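PDB 4BQ2: B-agarase from Saccharophagus degradans, which hydrolyses the beta-1,4 linkages of agarose as a family 50 exo-acting beta-agarase, probably releasing neoagarobiose units from the end of the polysaccharide chain. Local coordinates for residues Lys442-Gly447 with Ile508-Arg513; Phe494-Ser499 with Pro605-Pro610; Ala502-Pro507 with Asp570-Leu575; Ala577-Tyr582 with Met611-Ala616. All coordinates share one frame; numbering follows the deposited sequence.

Contact 1 (Lys442-Gly447 with Ile508-Arg513)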
loop_
_atom_site.group_PDB
_atom_site.type_symbol
_atom_site.label_atom_id
_atom_site.label_comp_id
_atom_site.label_asym_id
_atom_site.label_seq_id
_atom_site.Cartn_x
_atom_site.Cartn_y
_atom_site.Cartn_z
ATOM N N LYS A 442 -6.261 8.683 -24.931
ATOM C CA LYS A 442 -6.661 9.928 -24.276
ATOM C C LYS A 442 -6.930 9.639 -22.805
ATOM O O LYS A 442 -7.193 8.483 -22.443
ATOM C CB LYS A 442 -7.899 10.496 -24.954
ATOM C CG LYS A 442 -7.639 11.131 -26.330
ATOM C CD LYS A 442 -8.979 11.363 -27.013
ATOM C CE LYS A 442 -8.877 11.643 -28.506
ATOM N NZ LYS A 442 -8.239 12.951 -28.788
ATOM N N THR A 443 -6.844 10.683 -21.974
ATOM C CA THR A 443 -7.031 10.588 -20.511
ATOM C C THR A 443 -8.197 11.436 -19.962
ATOM O O THR A 443 -8.709 12.337 -20.639
ATOM C CB THR A 443 -5.727 10.953 -19.727
ATOM O OG1 THR A 443 -5.359 12.324 -19.973
ATOM C CG2 THR A 443 -4.564 10.006 -20.156
ATOM N N VAL A 444 -8.606 11.132 -18.725
ATOM C CA VAL A 444 -9.494 11.995 -17.926
ATOM C C VAL A 444 -8.840 12.106 -16.538
ATOM O O VAL A 444 -7.801 11.468 -16.273
ATOM C CB VAL A 444 -10.931 11.405 -17.830
ATOM C CG1 VAL A 444 -11.577 11.292 -19.212
ATOM C CG2 VAL A 444 -10.911 10.046 -17.146
ATOM N N SER A 445 -9.414 12.921 -15.659
ATOM C CA SER A 445 -8.810 13.161 -14.348
ATOM C C SER A 445 -9.882 13.192 -13.270
ATOM O O SER A 445 -11.005 13.618 -13.544
ATOM C CB SER A 445 -8.033 14.484 -14.334
ATOM O OG SER A 445 -7.604 14.784 -13.014
ATOM N N SER A 446 -9.518 12.694 -12.086
ATOM C CA SER A 446 -10.335 12.724 -10.891
ATOM C C SER A 446 -10.119 14.053 -10.180
ATOM O O SER A 446 -10.782 14.332 -9.189
ATOM C CB SER A 446 -9.902 11.589 -9.936
ATOM O OG SER A 446 -8.620 11.871 -9.352
ATOM N N GLY A 447 -9.164 14.850 -10.667
ATOM C CA GLY A 447 -8.726 16.064 -9.962
ATOM C C GLY A 447 -7.738 15.785 -8.836
ATOM O O GLY A 447 -7.242 16.711 -8.189
ATOM N N ILE A 508 -16.903 15.731 -12.240
ATOM C CA ILE A 508 -16.727 17.173 -12.101
ATOM C C ILE A 508 -15.668 17.665 -13.080
ATOM O O ILE A 508 -15.919 18.576 -13.870
ATOM C CB ILE A 508 -16.411 17.528 -10.628
ATOM C CG1 ILE A 508 -17.670 17.313 -9.782
ATOM C CG2 ILE A 508 -15.792 18.917 -10.469
ATOM C CD1 ILE A 508 -17.464 17.533 -8.297
ATOM N N HIS A 509 -14.481 17.054 -13.051
ATOM C CA HIS A 509 -13.408 17.462 -13.964
ATOM C C HIS A 509 -13.780 17.303 -15.449
ATOM O O HIS A 509 -13.449 18.155 -16.284
ATOM C CB HIS A 509 -12.125 16.676 -13.667
ATOM C CG HIS A 509 -10.912 17.181 -14.407
ATOM N ND1 HIS A 509 -10.646 16.851 -15.722
ATOM C CD2 HIS A 509 -9.881 17.964 -13.997
ATOM C CE1 HIS A 509 -9.521 17.434 -16.100
ATOM N NE2 HIS A 509 -9.038 18.114 -15.073
ATOM N N THR A 510 -14.443 16.201 -15.789
ATOM C CA THR A 510 -14.767 15.954 -17.192
ATOM C C THR A 510 -15.865 16.885 -17.703
ATOM O O THR A 510 -15.802 17.353 -18.859
ATOM C CB THR A 510 -15.151 14.491 -17.411
ATOM O OG1 THR A 510 -14.123 13.671 -16.834
ATOM C CG2 THR A 510 -15.267 14.185 -18.912
ATOM N N LEU A 511 -16.853 17.151 -16.850
ATOM C CA LEU A 511 -17.937 18.080 -17.210
ATOM C C LEU A 511 -17.366 19.469 -17.470
ATOM O O LEU A 511 -17.903 20.219 -18.285
ATOM C CB LEU A 511 -19.011 18.136 -16.127
ATOM C CG LEU A 511 -19.978 16.951 -16.148
ATOM C CD1 LEU A 511 -20.861 16.974 -14.910
ATOM C CD2 LEU A 511 -20.810 16.932 -17.429
ATOM N N GLY A 512 -16.263 19.784 -16.790
ATOM C CA GLY A 512 -15.524 21.033 -16.991
ATOM C C GLY A 512 -14.866 21.164 -18.353
ATOM O O GLY A 512 -14.509 22.271 -18.763
ATOM N N ARG A 513 -14.734 20.053 -19.079
ATOM C CA ARG A 513 -14.061 20.041 -20.382
ATOM C C ARG A 513 -15.047 20.070 -21.566
ATOM O O ARG A 513 -16.195 19.624 -21.450
ATOM C CB ARG A 513 -13.150 18.790 -20.511
ATOM C CG ARG A 513 -12.076 18.681 -19.443
ATOM C CD ARG A 513 -11.398 17.301 -19.464
ATOM N NE ARG A 513 -10.573 17.043 -20.661
ATOM C CZ ARG A 513 -9.977 15.877 -20.929
ATOM N NH1 ARG A 513 -10.104 14.849 -20.083
ATOM N NH2 ARG A 513 -9.222 15.733 -22.029
HETATM O O HOH W 1 -11.388 14.608 -17.316
#

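Contact 2 (Phe494-Ser499 with Pro605-Pro610)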
loop_
_atom_site.group_PDB
_atom_site.type_symbol
_atom_site.label_atom_id
_atom_site.label_comp_id
_atom_site.label_asym_id
_atom_site.label_seq_id
_atom_site.Cartn_x
_atom_site.Cartn_y
_atom_site.Cartn_z
ATOM N N PHE A 494 -10.351 6.440 -8.949
ATOM C CA PHE A 494 -11.736 6.525 -9.399
ATOM C C PHE A 494 -12.514 7.602 -8.625
ATOM O O PHE A 494 -13.636 7.948 -8.995
ATOM C CB PHE A 494 -12.453 5.181 -9.213
ATOM C CG PHE A 494 -12.252 4.228 -10.333
ATOM C CD1 PHE A 494 -12.906 4.402 -11.546
ATOM C CD2 PHE A 494 -11.433 3.104 -10.161
ATOM C CE1 PHE A 494 -12.731 3.485 -12.581
ATOM C CE2 PHE A 494 -11.251 2.195 -11.186
ATOM C CZ PHE A 494 -11.896 2.374 -12.394
ATOM N N GLY A 495 -11.932 8.100 -7.536
ATOM C CA GLY A 495 -12.535 9.198 -6.747
ATOM C C GLY A 495 -12.385 8.905 -5.261
ATOM O O GLY A 495 -12.727 7.811 -4.817
ATOM N N ARG A 496 -11.918 9.895 -4.494
ATOM C CA ARG A 496 -11.618 9.763 -3.056
ATOM C C ARG A 496 -12.854 10.029 -2.187
ATOM O O ARG A 496 -13.741 10.740 -2.613
ATOM C CB ARG A 496 -10.525 10.775 -2.638
ATOM C CG ARG A 496 -9.153 10.525 -3.274
ATOM C CD ARG A 496 -8.066 11.414 -2.647
ATOM N NE ARG A 496 -8.108 11.335 -1.185
ATOM C CZ ARG A 496 -7.244 10.669 -0.415
ATOM N NH1 ARG A 496 -6.203 10.037 -0.944
ATOM N NH2 ARG A 496 -7.409 10.663 0.910
ATOM N N PRO A 497 -12.897 9.468 -0.967
ATOM C CA PRO A 497 -14.095 9.573 -0.120
ATOM C C PRO A 497 -14.096 10.763 0.831
ATOM O O PRO A 497 -14.991 10.870 1.673
ATOM C CB PRO A 497 -14.029 8.284 0.712
ATOM C CG PRO A 497 -12.563 8.082 0.902
ATOM C CD PRO A 497 -11.944 8.474 -0.428
ATOM N N ASP A 498 -13.098 11.631 0.717
ATOM C CA ASP A 498 -12.933 12.761 1.635
ATOM C C ASP A 498 -14.091 13.747 1.573
ATOM O O ASP A 498 -14.387 14.402 2.559
ATOM C CB ASP A 498 -11.658 13.552 1.333
ATOM C CG ASP A 498 -10.465 12.662 1.028
ATOM O OD1 ASP A 498 -10.273 11.659 1.729
ATOM O OD2 ASP A 498 -9.714 12.991 0.078
ATOM N N SER A 499 -14.711 13.874 0.411
ATOM C CA SER A 499 -15.796 14.824 0.242
ATOM C C SER A 499 -16.608 14.381 -0.947
ATOM O O SER A 499 -16.159 13.571 -1.762
ATOM C CB SER A 499 -15.259 16.242 0.017
ATOM O OG SER A 499 -14.776 16.385 -1.309
ATOM N N PRO A 605 -8.486 0.456 -3.541
ATOM C CA PRO A 605 -8.036 0.853 -2.203
ATOM C C PRO A 605 -9.155 1.569 -1.458
ATOM O O PRO A 605 -10.201 1.899 -2.065
ATOM C CB PRO A 605 -6.909 1.844 -2.495
ATOM C CG PRO A 605 -7.259 2.452 -3.828
ATOM C CD PRO A 605 -8.218 1.494 -4.554
ATOM N N ASP A 606 -8.955 1.843 -0.176
ATOM C CA ASP A 606 -9.978 2.582 0.575
ATOM C C ASP A 606 -10.217 4.016 0.096
ATOM O O ASP A 606 -11.288 4.568 0.275
ATOM C CB ASP A 606 -9.741 2.473 2.080
ATOM C CG ASP A 606 -8.575 3.291 2.565
ATOM O OD1 ASP A 606 -7.678 3.673 1.782
ATOM O OD2 ASP A 606 -8.567 3.563 3.777
ATOM N N TRP A 607 -9.231 4.603 -0.563
ATOM C CA TRP A 607 -9.370 5.957 -1.100
ATOM C C TRP A 607 -9.849 5.963 -2.546
ATOM O O TRP A 607 -9.845 7.001 -3.226
ATOM C CB TRP A 607 -8.037 6.735 -0.914
ATOM C CG TRP A 607 -6.799 5.959 -1.348
ATOM C CD1 TRP A 607 -5.991 5.199 -0.551
ATOM C CD2 TRP A 607 -6.248 5.878 -2.682
ATOM N NE1 TRP A 607 -4.977 4.654 -1.301
ATOM C CE2 TRP A 607 -5.106 5.055 -2.607
ATOM C CE3 TRP A 607 -6.611 6.425 -3.923
ATOM C CZ2 TRP A 607 -4.307 4.750 -3.732
ATOM C CZ3 TRP A 607 -5.807 6.128 -5.069
ATOM C CH2 TRP A 607 -4.661 5.289 -4.946
ATOM N N GLY A 608 -10.260 4.802 -3.048
ATOM C CA GLY A 608 -10.675 4.732 -4.423
ATOM C C GLY A 608 -11.768 3.716 -4.667
ATOM O O GLY A 608 -11.715 2.965 -5.652
ATOM N N MET A 609 -12.764 3.656 -3.785
ATOM C CA MET A 609 -13.868 2.725 -4.056
ATOM C C MET A 609 -15.294 3.324 -3.898
ATOM O O MET A 609 -16.124 2.760 -3.155
ATOM C CB MET A 609 -13.715 1.460 -3.207
ATOM C CG MET A 609 -13.546 1.731 -1.710
ATOM S SD MET A 609 -13.215 0.224 -0.755
ATOM C CE MET A 609 -14.823 -0.587 -0.678
ATOM N N PRO A 610 -15.591 4.420 -4.606
ATOM C CA PRO A 610 -16.978 4.897 -4.589
ATOM C C PRO A 610 -17.898 3.774 -5.057
ATOM O O PRO A 610 -17.510 2.983 -5.947
ATOM C CB PRO A 610 -16.996 6.013 -5.636
ATOM C CG PRO A 610 -15.589 6.266 -6.033
ATOM C CD PRO A 610 -14.801 5.046 -5.676
HETATM O O HOH W 2 -9.460 7.889 -5.992
#

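Contact 3 (Ala502-Pro507 with Asp570-Leu575)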
loop_
_atom_site.group_PDB
_atom_site.type_symbol
_atom_site.label_atom_id
_atom_site.label_comp_id
_atom_site.label_asym_id
_atom_site.label_seq_id
_atom_site.Cartn_x
_atom_site.Cartn_y
_atom_site.Cartn_z
ATOM N N ALA A 502 -14.812 15.292 -4.005
ATOM C CA ALA A 502 -13.656 14.406 -4.247
ATOM C C ALA A 502 -14.180 13.106 -4.838
ATOM O O ALA A 502 -13.661 12.602 -5.817
ATOM C CB ALA A 502 -12.892 14.137 -2.956
ATOM N N GLN A 503 -15.218 12.575 -4.226
ATOM C CA GLN A 503 -15.825 11.321 -4.685
ATOM C C GLN A 503 -16.247 11.379 -6.167
ATOM O O GLN A 503 -16.038 10.409 -6.943
ATOM C CB GLN A 503 -16.998 10.920 -3.784
ATOM C CG GLN A 503 -17.771 9.740 -4.379
ATOM C CD GLN A 503 -18.211 8.686 -3.377
ATOM O OE1 GLN A 503 -19.377 8.287 -3.383
ATOM N NE2 GLN A 503 -17.269 8.172 -2.564
ATOM N N TYR A 504 -16.799 12.520 -6.565
ATOM C CA TYR A 504 -17.283 12.711 -7.945
ATOM C C TYR A 504 -16.303 13.515 -8.783
ATOM O O TYR A 504 -16.682 14.250 -9.710
ATOM C CB TYR A 504 -18.709 13.320 -7.943
ATOM C CG TYR A 504 -19.686 12.342 -7.349
ATOM C CD1 TYR A 504 -19.940 11.116 -7.980
ATOM C CD2 TYR A 504 -20.284 12.582 -6.118
ATOM C CE1 TYR A 504 -20.798 10.177 -7.409
ATOM C CE2 TYR A 504 -21.158 11.659 -5.542
ATOM C CZ TYR A 504 -21.413 10.461 -6.202
ATOM O OH TYR A 504 -22.241 9.533 -5.656
ATOM N N GLY A 505 -15.019 13.363 -8.466
ATOM C CA GLY A 505 -13.991 14.143 -9.156
ATOM C C GLY A 505 -13.915 13.901 -10.653
ATOM O O GLY A 505 -13.636 14.828 -11.407
ATOM N N ILE A 506 -14.138 12.656 -11.096
ATOM C CA ILE A 506 -14.100 12.366 -12.546
ATOM C C ILE A 506 -15.255 13.062 -13.291
ATOM O O ILE A 506 -15.016 13.728 -14.290
ATOM C CB ILE A 506 -13.993 10.846 -12.860
ATOM C CG1 ILE A 506 -12.631 10.310 -12.373
ATOM C CG2 ILE A 506 -14.099 10.593 -14.364
ATOM C CD1 ILE A 506 -12.519 8.797 -12.457
ATOM N N PRO A 507 -16.517 12.915 -12.800
ATOM C CA PRO A 507 -17.591 13.704 -13.419
ATOM C C PRO A 507 -17.344 15.210 -13.379
ATOM O O PRO A 507 -17.511 15.870 -14.390
ATOM C CB PRO A 507 -18.814 13.332 -12.587
ATOM C CG PRO A 507 -18.566 11.902 -12.263
ATOM C CD PRO A 507 -17.075 11.846 -11.940
ATOM N N ASP A 570 -26.670 13.277 -10.998
ATOM C CA ASP A 570 -25.970 13.367 -12.266
ATOM C C ASP A 570 -24.523 12.888 -12.186
ATOM O O ASP A 570 -24.045 12.161 -13.093
ATOM C CB ASP A 570 -26.054 14.792 -12.843
ATOM C CG ASP A 570 -27.468 15.140 -13.336
ATOM O OD1 ASP A 570 -28.248 14.207 -13.601
ATOM O OD2 ASP A 570 -27.792 16.339 -13.465
ATOM N N TYR A 571 -23.816 13.291 -11.135
ATOM C CA TYR A 571 -22.438 12.832 -10.986
ATOM C C TYR A 571 -22.432 11.319 -10.782
ATOM O O TYR A 571 -21.590 10.628 -11.357
ATOM C CB TYR A 571 -21.758 13.490 -9.799
ATOM C CG TYR A 571 -21.583 14.989 -9.858
ATOM C CD1 TYR A 571 -21.618 15.691 -11.069
ATOM C CD2 TYR A 571 -21.344 15.707 -8.679
ATOM C CE1 TYR A 571 -21.405 17.058 -11.096
ATOM C CE2 TYR A 571 -21.164 17.078 -8.691
ATOM C CZ TYR A 571 -21.199 17.747 -9.905
ATOM O OH TYR A 571 -21.012 19.106 -9.923
ATOM N N SER A 572 -23.394 10.819 -9.995
ATOM C CA SER A 572 -23.531 9.373 -9.751
ATOM C C SER A 572 -23.749 8.615 -11.073
ATOM O O SER A 572 -23.068 7.626 -11.346
ATOM C CB SER A 572 -24.661 9.065 -8.776
ATOM O OG SER A 572 -24.683 7.667 -8.479
ATOM N N MET A 573 -24.677 9.105 -11.893
ATOM C CA MET A 573 -24.974 8.506 -13.183
ATOM C C MET A 573 -23.732 8.484 -14.111
ATOM O O MET A 573 -23.464 7.471 -14.789
ATOM C CB MET A 573 -26.143 9.265 -13.860
ATOM C CG MET A 573 -26.303 8.958 -15.345
ATOM S SD MET A 573 -27.706 9.815 -16.087
ATOM C CE MET A 573 -26.913 11.367 -16.495
ATOM N N LEU A 574 -23.008 9.599 -14.148
ATOM C CA LEU A 574 -21.816 9.745 -15.002
ATOM C C LEU A 574 -20.649 8.855 -14.527
ATOM O O LEU A 574 -19.922 8.255 -15.350
ATOM C CB LEU A 574 -21.359 11.206 -15.065
ATOM C CG LEU A 574 -22.413 12.192 -15.600
ATOM C CD1 LEU A 574 -21.860 13.601 -15.653
ATOM C CD2 LEU A 574 -22.971 11.761 -16.941
ATOM N N LEU A 575 -20.466 8.791 -13.207
ATOM C CA LEU A 575 -19.442 7.906 -12.631
ATOM C C LEU A 575 -19.759 6.443 -12.953
ATOM O O LEU A 575 -18.859 5.690 -13.318
ATOM C CB LEU A 575 -19.259 8.114 -11.107
ATOM C CG LEU A 575 -18.026 7.416 -10.472
ATOM C CD1 LEU A 575 -16.733 7.742 -11.240
ATOM C CD2 LEU A 575 -17.863 7.740 -9.000
#

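Contact 4 (Ala577-Tyr582 with Met611-Ala616)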
loop_
_atom_site.group_PDB
_atom_site.type_symbol
_atom_site.label_atom_id
_atom_site.label_comp_id
_atom_site.label_asym_id
_atom_site.label_seq_id
_atom_site.Cartn_x
_atom_site.Cartn_y
_atom_site.Cartn_z
ATOM N N ALA A 577 -21.469 5.309 -15.462
ATOM C CA ALA A 577 -21.266 5.041 -16.874
ATOM C C ALA A 577 -19.781 4.927 -17.234
ATOM O O ALA A 577 -19.384 4.039 -18.020
ATOM C CB ALA A 577 -21.975 6.091 -17.724
ATOM N N TYR A 578 -18.963 5.797 -16.641
ATOM C CA TYR A 578 -17.509 5.747 -16.810
ATOM C C TYR A 578 -16.945 4.380 -16.334
ATOM O O TYR A 578 -16.226 3.685 -17.076
ATOM C CB TYR A 578 -16.834 6.902 -16.034
ATOM C CG TYR A 578 -15.299 6.833 -16.090
ATOM C CD1 TYR A 578 -14.595 7.313 -17.210
ATOM C CD2 TYR A 578 -14.564 6.245 -15.062
ATOM C CE1 TYR A 578 -13.193 7.221 -17.286
ATOM C CE2 TYR A 578 -13.164 6.164 -15.131
ATOM C CZ TYR A 578 -12.485 6.639 -16.250
ATOM O OH TYR A 578 -11.082 6.577 -16.329
ATOM N N ALA A 579 -17.254 4.020 -15.094
ATOM C CA ALA A 579 -16.817 2.735 -14.542
ATOM C C ALA A 579 -17.369 1.502 -15.298
ATOM O O ALA A 579 -16.625 0.541 -15.537
ATOM C CB ALA A 579 -17.113 2.655 -13.059
ATOM N N ASP A 580 -18.647 1.524 -15.687
ATOM C CA ASP A 580 -19.174 0.453 -16.550
ATOM C C ASP A 580 -18.362 0.249 -17.833
ATOM O O ASP A 580 -18.049 -0.890 -18.203
ATOM C CB ASP A 580 -20.614 0.745 -16.955
ATOM C CG ASP A 580 -21.626 0.415 -15.868
ATOM O OD1 ASP A 580 -21.312 -0.308 -14.890
ATOM O OD2 ASP A 580 -22.777 0.888 -16.002
ATOM N N GLN A 581 -17.999 1.355 -18.484
ATOM C CA GLN A 581 -17.234 1.292 -19.723
ATOM C C GLN A 581 -15.807 0.792 -19.497
ATOM O O GLN A 581 -15.273 0.014 -20.336
ATOM C CB GLN A 581 -17.264 2.655 -20.446
ATOM C CG GLN A 581 -16.450 2.722 -21.730
ATOM C CD GLN A 581 -16.989 1.881 -22.897
ATOM O OE1 GLN A 581 -18.122 1.379 -22.877
ATOM N NE2 GLN A 581 -16.168 1.742 -23.936
ATOM N N TYR A 582 -15.182 1.239 -18.389
ATOM C CA TYR A 582 -13.854 0.748 -18.019
ATOM C C TYR A 582 -13.894 -0.791 -17.894
ATOM O O TYR A 582 -13.114 -1.511 -18.562
ATOM C CB TYR A 582 -13.347 1.377 -16.699
ATOM C CG TYR A 582 -12.063 0.712 -16.235
ATOM C CD1 TYR A 582 -10.815 1.106 -16.745
ATOM C CD2 TYR A 582 -12.096 -0.348 -15.330
ATOM C CE1 TYR A 582 -9.643 0.465 -16.333
ATOM C CE2 TYR A 582 -10.943 -1.006 -14.945
ATOM C CZ TYR A 582 -9.724 -0.598 -15.448
ATOM O OH TYR A 582 -8.603 -1.263 -15.029
ATOM N N MET A 611 -19.075 3.668 -4.440
ATOM C CA MET A 611 -19.961 2.544 -4.717
ATOM C C MET A 611 -20.355 2.388 -6.183
ATOM O O MET A 611 -20.610 1.287 -6.626
ATOM C CB MET A 611 -21.189 2.574 -3.809
ATOM C CG MET A 611 -21.568 1.201 -3.254
ATOM S SD MET A 611 -20.258 0.243 -2.425
ATOM C CE MET A 611 -20.280 0.837 -0.736
ATOM N N GLU A 612 -20.408 3.481 -6.938
ATOM C CA GLU A 612 -20.778 3.386 -8.336
ATOM C C GLU A 612 -19.761 2.527 -9.090
ATOM O O GLU A 612 -20.114 1.782 -10.003
ATOM C CB GLU A 612 -20.869 4.775 -8.978
ATOM C CG GLU A 612 -22.040 5.602 -8.448
ATOM C CD GLU A 612 -21.735 6.488 -7.250
ATOM O OE1 GLU A 612 -20.690 6.318 -6.556
ATOM O OE2 GLU A 612 -22.573 7.412 -7.014
ATOM N N VAL A 613 -18.500 2.631 -8.679
ATOM C CA VAL A 613 -17.405 1.938 -9.323
ATOM C C VAL A 613 -17.359 0.483 -8.849
ATOM O O VAL A 613 -17.091 -0.441 -9.652
ATOM C CB VAL A 613 -16.078 2.671 -9.024
ATOM C CG1 VAL A 613 -14.912 1.920 -9.629
ATOM C CG2 VAL A 613 -16.128 4.070 -9.626
ATOM N N VAL A 614 -17.644 0.276 -7.567
ATOM C CA VAL A 614 -17.702 -1.075 -7.023
ATOM C C VAL A 614 -18.819 -1.863 -7.727
ATOM O O VAL A 614 -18.622 -3.006 -8.120
ATOM C CB VAL A 614 -17.943 -1.082 -5.501
ATOM C CG1 VAL A 614 -17.967 -2.509 -5.003
ATOM C CG2 VAL A 614 -16.843 -0.310 -4.740
ATOM N N LYS A 615 -19.977 -1.240 -7.923
ATOM C CA LYS A 615 -21.105 -1.966 -8.560
ATOM C C LYS A 615 -20.809 -2.310 -10.026
ATOM O O LYS A 615 -21.179 -3.386 -10.517
ATOM C CB LYS A 615 -22.383 -1.156 -8.421
ATOM C CG LYS A 615 -22.917 -1.197 -6.987
ATOM C CD LYS A 615 -24.000 -0.147 -6.763
ATOM C CE LYS A 615 -24.820 -0.430 -5.515
ATOM N NZ LYS A 615 -25.768 0.690 -5.247
ATOM N N ALA A 616 -20.079 -1.418 -10.691
ATOM C CA ALA A 616 -19.602 -1.654 -12.053
ATOM C C ALA A 616 -18.692 -2.876 -12.101
ATOM O O ALA A 616 -18.841 -3.729 -12.976
ATOM C CB ALA A 616 -18.893 -0.408 -12.612
#

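Contact 1 (Lys442-Gly447 with Ile508-Arg513)
Ser445 and His509 lie 6.3 Å apart from CA to CA, and Val444 and Thr510 are almost as near, which places the short strand 443-444 and the bend after it beside the C-terminal part of helix 505-511. The strand belongs to a two-stranded antiparallel hairpin with 454-455, and Ser445 opens an ST turn: its OG accepts from Gly447 N and also bonds Asp449. The same residue makes the apolar part of the contact. Its CB stands over the centre of the His509 imidazole, 3.7 Å from the centroid and 6° off the ring normal, a CH-pi contact over one face. His509 CG is anti to the backbone N (chi1 -171°), a torsion that carries the ring out from the helix and under Ser445. His509 CB is 3.3 Å from Ser445 O.

Beyond the helix, Arg513 reaches back toward the strand through a chain bent at chi3. Arg513 NH1 donates to Thr443 O at 2.9 Å with an N-H...O angle of 177°; the oxygen lies in the guanidinium plane, while the donor is tilted from the carbonyl plane. The Val444 side chain crosses that of Arg513 at about a right angle, with CG1 nearest NH1. A water bridges the segments and is gripped by four groups. It accepts from Ser445 N and from Arg513 NH1, and it donates to Thr510 OG1, whose hydroxyl also bonds Ile506 O one turn earlier. The fourth link is the shortest, 2.8 Å from the water to His509 ND1.

Contact 2 (Phe494-Ser499 with Pro605-Pro610)
Trp607 O is approached by two groups: a water that donates to it at 2.9 Å and, from the facing loop, Arg496 CA, whose C-H...O contact measures 3.3 Å with an angle of 151° at the hydrogen. The water in turn accepts from Gly495 N, making it a bridge between two backbones that share no direct hydrogen bond. Trp607 sits in a type I beta turn, Pro605 to Gly608, closed by Gly608 N bonding Pro605 O. Both segments are loops that follow strands, 483-488 and 598-599, and precede helices, an arrangement consistent with beta-to-alpha connections of the barrel expected in this glycosidase family.

Arg496 lays its guanidinium across the turn: Trp607 CB sits over one face, toward the rim, with Arg496 NH1 3.8 Å away. The guanidinium and indole planes differ by only 6°, yet the groups are displaced and the approach to the ring is oblique. Asp498 fixes the rotation of the guanidinium by a side-on, two-nitrogen salt bridge, Arg496 NE to Asp498 OD2 at 2.6 Å and Arg496 NH2 to Asp498 OD1 at 3.1 Å, the second using the syn lone pair of OD1. Alongside, Pro497 CD leans on Trp607 CA, and Pro610 CG lies 3.5 Å from Gly495 O. Trp607 CG stands between the backbone N and the carbonyl carbon (chi1 47°), folding the indole back over its own turn, where Pro605 CG lies 3.5 Å above the ring centre.

Contact 3 (Ala502-Pro507 with Asp570-Leu575)
Pro507 is the bump at the heart of this contact, and the hollow that receives it is formed by a single turn of helix 565-593. Its CG enters between Tyr571 O, 3.4 Å away, and Leu574 CB and Leu575 CB, each at 4.0 Å, while its CB rests against Tyr571 CD1. The proline stands in the first turn of helix 505-511, and its ring edge meets backbone as well as side chains: Tyr571 O is already taken by Leu575 N within its own helix.

A second bump points the other way. Tyr571 CB presses on the Tyr504 side chain, coming 3.4 Å from Tyr504 CG. The two aromatic rings cross at 40° between planes with centroids 5.9 Å apart, an oblique pair. Further out along the ring, Tyr504 CE1 passes over Ser572 CA. Leu575, from the same helix, reaches toward 502-507 as well, with CG anti to its backbone N (chi1 -169°), and its CD2 occupies the angle between Gln503 O and Tyr504 CD1. Leu575 CD1 meets Ile506 CB at 4.4 Å, a looser touch.

Not one hydrogen bond joins the segments. Direct contact is therefore by apolar packing, between the break at Tyr504 and the long helix, while the carboxylate of Glu612 adds an indirect polar tie through Tyr504 OH and Ser572 OG.

Contact 4 (Ala577-Tyr582 with Met611-Ala616)
Ala579 CB meets Ala616 CB at 3.6 Å, the tight point between two helices that run roughly parallel. Their axes pass 8.4 Å apart at a crossing angle of -30°, a close approach for which the small alanine side chains give the plain geometric reason. Helix 611-620 and the much longer 565-593 are neighbours in a region matching the beta-galactosidase family, and their similar direction is consistent with outer helices of an alpha/beta barrel.

On the packed side, the methyl of Ala579 points at the partner helix and lodges between Val613 and Ala616, residues three apart on one face. Val613 CG2 comes to 3.8 Å from Ala579 CB, and Val613 CA stands equally near, an indication that the methyl reaches the backbone of the second helix. The branches of Val613 divide the work: with CG1 anti to the backbone N (chi1 177°), CG2 makes the nearer approach to Ala579, while the same side chain also touches Phe494 and Phe604. All three residues are buried, and no hydrogen bond spans the helices.

The other margin is thinner and polar, at the partly exposed Asp580. Its CB does not aim at the second helix, but the carboxylate swings nearer. There it flanks the alanine without bonding to it: Asp580 OD1 lies 3.3 Å from Ala616 CB and 3.6 Å from Ala616 CA.

How the contacts relate
The four contacts form a connected patch on one side of the chain's centre. Contacts 1 and 3 share helix 505-511, and contacts 3 and 4 share helix 565-593; each pair has centres about 10 Å apart. One link is polar: Glu612 OE2 of contact 4 probably bonds Tyr504 OH at 2.5 Å and Ser572 OG at 2.6 Å, both from contact 3. Contact 3 also touches contact 2, Pro610 CB lying 3.7 Å from Gln503 CD. Phe494 joins contact 2 to contact 4, Phe494 CG being 3.6 Å from Val613 CG1. Contacts 1 and 2, with centres about 16 Å apart, do not touch. The calcium ion is bound by other residues: Asp7, Glu9, Ser37, Lys38 and Asp185.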